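Local structure of beta-porphyranase B (Bacteroides plebeius, 4AWD) at residues K27-L39 / W48-G60. The protein hydrolyses the red-algal polysaccharide porphyran at the beta-1,4 linkages between D-galactose and L-galactose-6-sulfate, releasing mostly disaccharides. Numbering follows the deposited sequence.
With CA (calcium ion), chain C.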
loop_
_atom_site.group_PDB
_atom_site.type_symbol
_atom_site.label_atom_id
_atom_site.label_comp_id
_atom_site.label_asym_id
_atom_site.label_seq_id
_atom_site.Cartn_x
_atom_site.Cartn_y
_atom_site.Cartn_z
ATOM N N LYS A 27 11.686 -15.725 -18.554
ATOM C CA LYS A 27 11.362 -14.353 -19.040
ATOM C C LYS A 27 10.510 -13.588 -18.013
ATOM O O LYS A 27 9.996 -12.494 -18.299
ATOM C CB LYS A 27 10.658 -14.423 -20.404
ATOM N N GLU A 28 10.389 -14.149 -16.811
ATOM C CA GLU A 28 9.532 -13.569 -15.771
ATOM C C GLU A 28 10.068 -12.239 -15.195
ATOM O O GLU A 28 9.305 -11.452 -14.655
ATOM C CB GLU A 28 9.222 -14.627 -14.689
ATOM C CG GLU A 28 8.645 -14.107 -13.395
ATOM C CD GLU A 28 7.521 -14.974 -12.822
ATOM O OE1 GLU A 28 7.516 -16.215 -13.029
ATOM O OE2 GLU A 28 6.636 -14.397 -12.153
ATOM N N TYR A 29 11.366 -11.971 -15.369
ATOM C CA TYR A 29 12.001 -10.778 -14.779
ATOM C C TYR A 29 12.596 -9.784 -15.790
ATOM O O TYR A 29 13.213 -8.788 -15.383
ATOM C CB TYR A 29 13.029 -11.186 -13.710
ATOM C CG TYR A 29 12.377 -11.985 -12.617
ATOM C CD1 TYR A 29 11.506 -11.376 -11.720
ATOM C CD2 TYR A 29 12.582 -13.356 -12.501
ATOM C CE1 TYR A 29 10.869 -12.105 -10.730
ATOM C CE2 TYR A 29 11.957 -14.096 -11.499
ATOM C CZ TYR A 29 11.096 -13.460 -10.617
ATOM O OH TYR A 29 10.448 -14.162 -9.621
ATOM N N SER A 30 12.381 -10.045 -17.081
ATOM C CA SER A 30 12.966 -9.237 -18.171
ATOM C C SER A 30 12.425 -7.813 -18.237
ATOM O O SER A 30 13.177 -6.859 -18.491
ATOM C CB SER A 30 12.752 -9.896 -19.538
ATOM O OG SER A 30 12.922 -11.301 -19.462
ATOM N N LEU A 31 11.120 -7.675 -18.038
ATOM C CA LEU A 31 10.493 -6.371 -18.109
ATOM C C LEU A 31 10.991 -5.490 -16.969
ATOM O O LEU A 31 11.260 -4.307 -17.177
ATOM C CB LEU A 31 8.967 -6.495 -18.114
ATOM C CG LEU A 31 8.395 -6.937 -19.468
ATOM C CD1 LEU A 31 6.905 -7.140 -19.371
ATOM C CD2 LEU A 31 8.707 -5.927 -20.560
ATOM N N ALA A 32 11.151 -6.085 -15.790
ATOM C CA ALA A 32 11.668 -5.376 -14.621
ATOM C C ALA A 32 13.125 -4.978 -14.792
ATOM O O ALA A 32 13.503 -3.880 -14.400
ATOM C CB ALA A 32 11.477 -6.197 -13.336
ATOM N N GLU A 33 13.938 -5.867 -15.365
ATOM C CA GLU A 33 15.346 -5.546 -15.654
ATOM C C GLU A 33 15.438 -4.357 -16.606
ATOM O O GLU A 33 16.199 -3.419 -16.367
ATOM C CB GLU A 33 16.085 -6.752 -16.244
ATOM C CG GLU A 33 17.579 -6.542 -16.466
ATOM C CD GLU A 33 18.419 -6.722 -15.201
ATOM O OE1 GLU A 33 17.872 -7.156 -14.151
ATOM O OE2 GLU A 33 19.646 -6.436 -15.260
ATOM N N GLU A 34 14.642 -4.401 -17.672
ATOM C CA GLU A 34 14.573 -3.322 -18.648
ATOM C C GLU A 34 14.116 -1.999 -18.014
ATOM O O GLU A 34 14.573 -0.933 -18.422
ATOM C CB GLU A 34 13.659 -3.735 -19.808
ATOM C CG GLU A 34 13.426 -2.671 -20.895
ATOM C CD GLU A 34 14.676 -2.328 -21.729
ATOM O OE1 GLU A 34 15.608 -3.170 -21.857
ATOM O OE2 GLU A 34 14.716 -1.194 -22.270
ATOM N N HIS A 35 13.238 -2.075 -17.010
ATOM C CA HIS A 35 12.714 -0.886 -16.322
ATOM C C HIS A 35 13.757 -0.105 -15.483
ATOM O O HIS A 35 13.485 1.016 -15.052
ATOM C CB HIS A 35 11.488 -1.256 -15.465
ATOM C CG HIS A 35 10.748 -0.073 -14.907
ATOM N ND1 HIS A 35 10.179 0.900 -15.705
ATOM C CD2 HIS A 35 10.473 0.285 -13.629
ATOM C CE1 HIS A 35 9.597 1.811 -14.944
ATOM N NE2 HIS A 35 9.765 1.463 -13.680
ATOM N N ILE A 36 14.941 -0.684 -15.264
ATOM C CA ILE A 36 16.025 -0.004 -14.535
ATOM C C ILE A 36 16.435 1.335 -15.188
ATOM O O ILE A 36 16.767 2.293 -14.481
ATOM C CB ILE A 36 17.238 -0.957 -14.282
ATOM C CG1 ILE A 36 16.809 -2.103 -13.357
ATOM C CG2 ILE A 36 18.446 -0.217 -13.666
ATOM C CD1 ILE A 36 17.791 -3.281 -13.304
ATOM N N LYS A 37 16.377 1.400 -16.520
ATOM C CA LYS A 37 16.489 2.661 -17.278
ATOM C C LYS A 37 15.770 3.827 -16.614
ATOM O O LYS A 37 16.262 4.953 -16.638
ATOM C CB LYS A 37 15.769 2.540 -18.617
ATOM C CG LYS A 37 16.372 1.682 -19.671
ATOM C CD LYS A 37 15.578 1.863 -20.979
ATOM C CE LYS A 37 14.072 1.841 -20.737
ATOM N NZ LYS A 37 13.299 1.498 -21.965
ATOM N N ASN A 38 14.569 3.550 -16.095
ATOM C CA ASN A 38 13.651 4.577 -15.602
ATOM C C ASN A 38 13.820 4.942 -14.132
ATOM O O ASN A 38 13.300 5.954 -13.679
ATOM C CB ASN A 38 12.204 4.161 -15.857
ATOM C CG ASN A 38 11.893 4.002 -17.326
ATOM O OD1 ASN A 38 12.104 4.916 -18.112
ATOM N ND2 ASN A 38 11.392 2.831 -17.707
ATOM N N LEU A 39 14.536 4.111 -13.389
ATOM C CA LEU A 39 14.803 4.377 -11.981
ATOM C C LEU A 39 15.721 5.596 -11.818
ATOM O O LEU A 39 16.424 5.978 -12.759
ATOM C CB LEU A 39 15.379 3.120 -11.281
ATOM C CG LEU A 39 14.378 2.132 -10.660
ATOM C CD1 LEU A 39 13.093 1.935 -11.488
ATOM C CD2 LEU A 39 15.010 0.768 -10.368
ATOM N N TRP A 48 21.302 -0.989 -9.580
ATOM C CA TRP A 48 19.996 -1.535 -9.266
ATOM C C TRP A 48 19.918 -2.976 -9.756
ATOM O O TRP A 48 20.367 -3.299 -10.863
ATOM C CB TRP A 48 18.864 -0.693 -9.870
ATOM C CG TRP A 48 18.685 0.678 -9.239
ATOM C CD1 TRP A 48 18.977 1.892 -9.808
ATOM C CD2 TRP A 48 18.152 0.968 -7.929
ATOM N NE1 TRP A 48 18.688 2.917 -8.917
ATOM C CE2 TRP A 48 18.175 2.372 -7.765
ATOM C CE3 TRP A 48 17.685 0.174 -6.868
ATOM C CZ2 TRP A 48 17.714 2.996 -6.600
ATOM C CZ3 TRP A 48 17.214 0.813 -5.702
ATOM C CH2 TRP A 48 17.250 2.213 -5.586
ATOM N N VAL A 49 19.341 -3.831 -8.910
ATOM C CA VAL A 49 19.196 -5.246 -9.190
ATOM C C VAL A 49 17.761 -5.690 -8.836
ATOM O O VAL A 49 17.218 -5.302 -7.787
ATOM C CB VAL A 49 20.287 -6.026 -8.419
ATOM C CG1 VAL A 49 19.732 -7.234 -7.688
ATOM C CG2 VAL A 49 21.472 -6.395 -9.358
ATOM N N VAL A 50 17.137 -6.475 -9.714
ATOM C CA VAL A 50 15.770 -6.897 -9.489
ATOM C C VAL A 50 15.682 -7.674 -8.168
ATOM O O VAL A 50 16.495 -8.555 -7.902
ATOM C CB VAL A 50 15.234 -7.761 -10.644
ATOM C CG1 VAL A 50 13.844 -8.292 -10.314
ATOM C CG2 VAL A 50 15.187 -6.978 -11.919
ATOM N N ASN A 51 14.710 -7.322 -7.329
ATOM C CA ASN A 51 14.379 -8.176 -6.191
ATOM C C ASN A 51 13.208 -9.065 -6.598
ATOM O O ASN A 51 12.065 -8.612 -6.641
ATOM C CB ASN A 51 14.048 -7.348 -4.946
ATOM C CG ASN A 51 14.092 -8.172 -3.661
ATOM O OD1 ASN A 51 13.832 -9.376 -3.659
ATOM N ND2 ASN A 51 14.425 -7.513 -2.557
ATOM N N GLU A 52 13.500 -10.323 -6.917
ATOM C CA GLU A 52 12.500 -11.212 -7.517
ATOM C C GLU A 52 11.331 -11.481 -6.592
ATOM O O GLU A 52 10.207 -11.707 -7.041
ATOM C CB GLU A 52 13.129 -12.526 -7.948
ATOM C CG GLU A 52 14.158 -12.345 -9.041
ATOM C CD GLU A 52 14.848 -13.633 -9.452
ATOM O OE1 GLU A 52 14.382 -14.729 -9.061
ATOM O OE2 GLU A 52 15.857 -13.538 -10.187
ATOM N N ASP A 53 11.610 -11.418 -5.296
ATOM C CA ASP A 53 10.667 -11.795 -4.270
ATOM C C ASP A 53 9.441 -10.889 -4.203
ATOM O O ASP A 53 8.402 -11.303 -3.720
ATOM C CB ASP A 53 11.396 -11.855 -2.923
ATOM C CG ASP A 53 12.360 -13.052 -2.828
ATOM O OD1 ASP A 53 12.356 -13.918 -3.737
ATOM O OD2 ASP A 53 13.117 -13.124 -1.846
ATOM N N TYR A 54 9.554 -9.663 -4.706
ATOM C CA TYR A 54 8.443 -8.704 -4.635
ATOM C C TYR A 54 8.161 -8.110 -6.013
ATOM O O TYR A 54 7.661 -7.002 -6.149
ATOM C CB TYR A 54 8.741 -7.632 -3.573
ATOM C CG TYR A 54 9.291 -8.261 -2.319
ATOM C CD1 TYR A 54 8.448 -8.923 -1.421
ATOM C CD2 TYR A 54 10.669 -8.264 -2.064
ATOM C CE1 TYR A 54 8.957 -9.550 -0.276
ATOM C CE2 TYR A 54 11.187 -8.886 -0.927
ATOM C CZ TYR A 54 10.329 -9.524 -0.040
ATOM O OH TYR A 54 10.852 -10.130 1.083
ATOM N N THR A 55 8.482 -8.893 -7.038
ATOM C CA THR A 55 8.388 -8.435 -8.403
ATOM C C THR A 55 7.488 -9.396 -9.138
ATOM O O THR A 55 7.655 -10.627 -9.029
ATOM C CB THR A 55 9.794 -8.359 -9.063
ATOM O OG1 THR A 55 10.535 -7.275 -8.488
ATOM C CG2 THR A 55 9.685 -8.134 -10.543
ATOM N N ASP A 56 6.537 -8.828 -9.878
ATOM C CA ASP A 56 5.581 -9.608 -10.647
ATOM C C ASP A 56 4.901 -8.790 -11.734
ATOM O O ASP A 56 4.314 -7.720 -11.467
ATOM C CB ASP A 56 4.501 -10.214 -9.740
ATOM C CG ASP A 56 3.903 -11.496 -10.320
ATOM O OD1 ASP A 56 3.731 -11.600 -11.563
ATOM O OD2 ASP A 56 3.597 -12.400 -9.516
ATOM N N GLU A 57 4.934 -9.341 -12.944
ATOM C CA GLU A 57 4.341 -8.709 -14.103
ATOM C C GLU A 57 2.876 -9.110 -14.247
ATOM O O GLU A 57 2.125 -8.493 -14.991
ATOM C CB GLU A 57 5.131 -9.085 -15.357
ATOM C CG GLU A 57 6.590 -8.665 -15.330
ATOM C CD GLU A 57 6.786 -7.151 -15.218
ATOM O OE1 GLU A 57 5.948 -6.371 -15.739
ATOM O OE2 GLU A 57 7.804 -6.736 -14.620
ATOM N N PHE A 58 2.474 -10.145 -13.526
ATOM C CA PHE A 58 1.098 -10.663 -13.585
ATOM C C PHE A 58 0.686 -10.978 -15.031
ATOM O O PHE A 58 -0.444 -10.706 -15.451
ATOM C CB PHE A 58 0.083 -9.709 -12.911
ATOM C CG PHE A 58 0.484 -9.239 -11.532
ATOM C CD1 PHE A 58 0.531 -10.124 -10.454
ATOM C CD2 PHE A 58 0.790 -7.892 -11.306
ATOM C CE1 PHE A 58 0.887 -9.675 -9.169
ATOM C CE2 PHE A 58 1.153 -7.432 -10.034
ATOM C CZ PHE A 58 1.197 -8.316 -8.958
ATOM N N ASN A 59 1.609 -11.550 -15.790
ATOM C CA ASN A 59 1.349 -11.822 -17.215
ATOM C C ASN A 59 1.008 -13.285 -17.485
ATOM O O ASN A 59 0.917 -13.705 -18.642
ATOM C CB ASN A 59 2.514 -11.328 -18.093
ATOM C CG ASN A 59 2.543 -9.794 -18.222
ATOM O OD1 ASN A 59 1.628 -9.101 -17.761
ATOM N ND2 ASN A 59 3.591 -9.264 -18.848
ATOM N N GLY A 60 0.807 -14.049 -16.415
ATOM C CA GLY A 60 0.416 -15.442 -16.525
ATOM C C GLY A 60 -1.078 -15.697 -16.458
ATOM O O GLY A 60 -1.904 -14.790 -16.654
HETATM CA CA CA C . 1.450 -6.938 -16.738
HETATM O O HOH W 1 3.443 -13.789 -13.077
HETATM O O HOH W 2 5.855 -14.036 -9.783
HETATM O O HOH W 3 9.855 -8.484 -15.162
HETATM O O HOH W 4 18.676 -7.651 -11.904
HETATM O O HOH W 5 3.712 -6.548 -17.309
#
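Glu52 lies flat over one face of the Tyr29 ring, its chain running across the tyrosine's long direction. Its CB starts over the hydroxyl end, 3.5 Å from Tyr29 CZ; CG then sits above the ring centre in a CH-pi contact, 3.6 Å from the centroid and 9° off the normal. Beyond CG the chain runs extended (chi2 178°), which carries CD over the CE2-CD2 side, with OE1 3.5 Å from Tyr29 CE2 and the carboxylate stacked 17° from the ring plane. Glu28 CG sits over the opposite face, toward the rim, Thr55 CG2 meets the edge in plane, and Tyr29 OH is hydrogen-bonded to Lys67 NZ. The short helix 30-34, which follows Tyr29, packs on the outer side of the GH16 beta-jelly-roll sandwich, against strand 46-50 and the calcium-site loop. Ala32 CB touches both Val50 CG2 and Thr55 CG2; Leu39 CD2 lies over the five-membered ring of Trp48. No direct hydrogen bond joins the segments, but water 3 accepts from Ala32 N and donates to Glu57 OE2 (2.7 Å) and Glu28 O. Leu31 CB packs 3.7 Å from Glu57 CD; this glutamate's OE1 forms a salt bridge with Arg315 and accepts a hydrogen bond from calcium-bound water 5. Glu57 O and Asn59 OD1 bind the calcium, with Gly94 and Asp312.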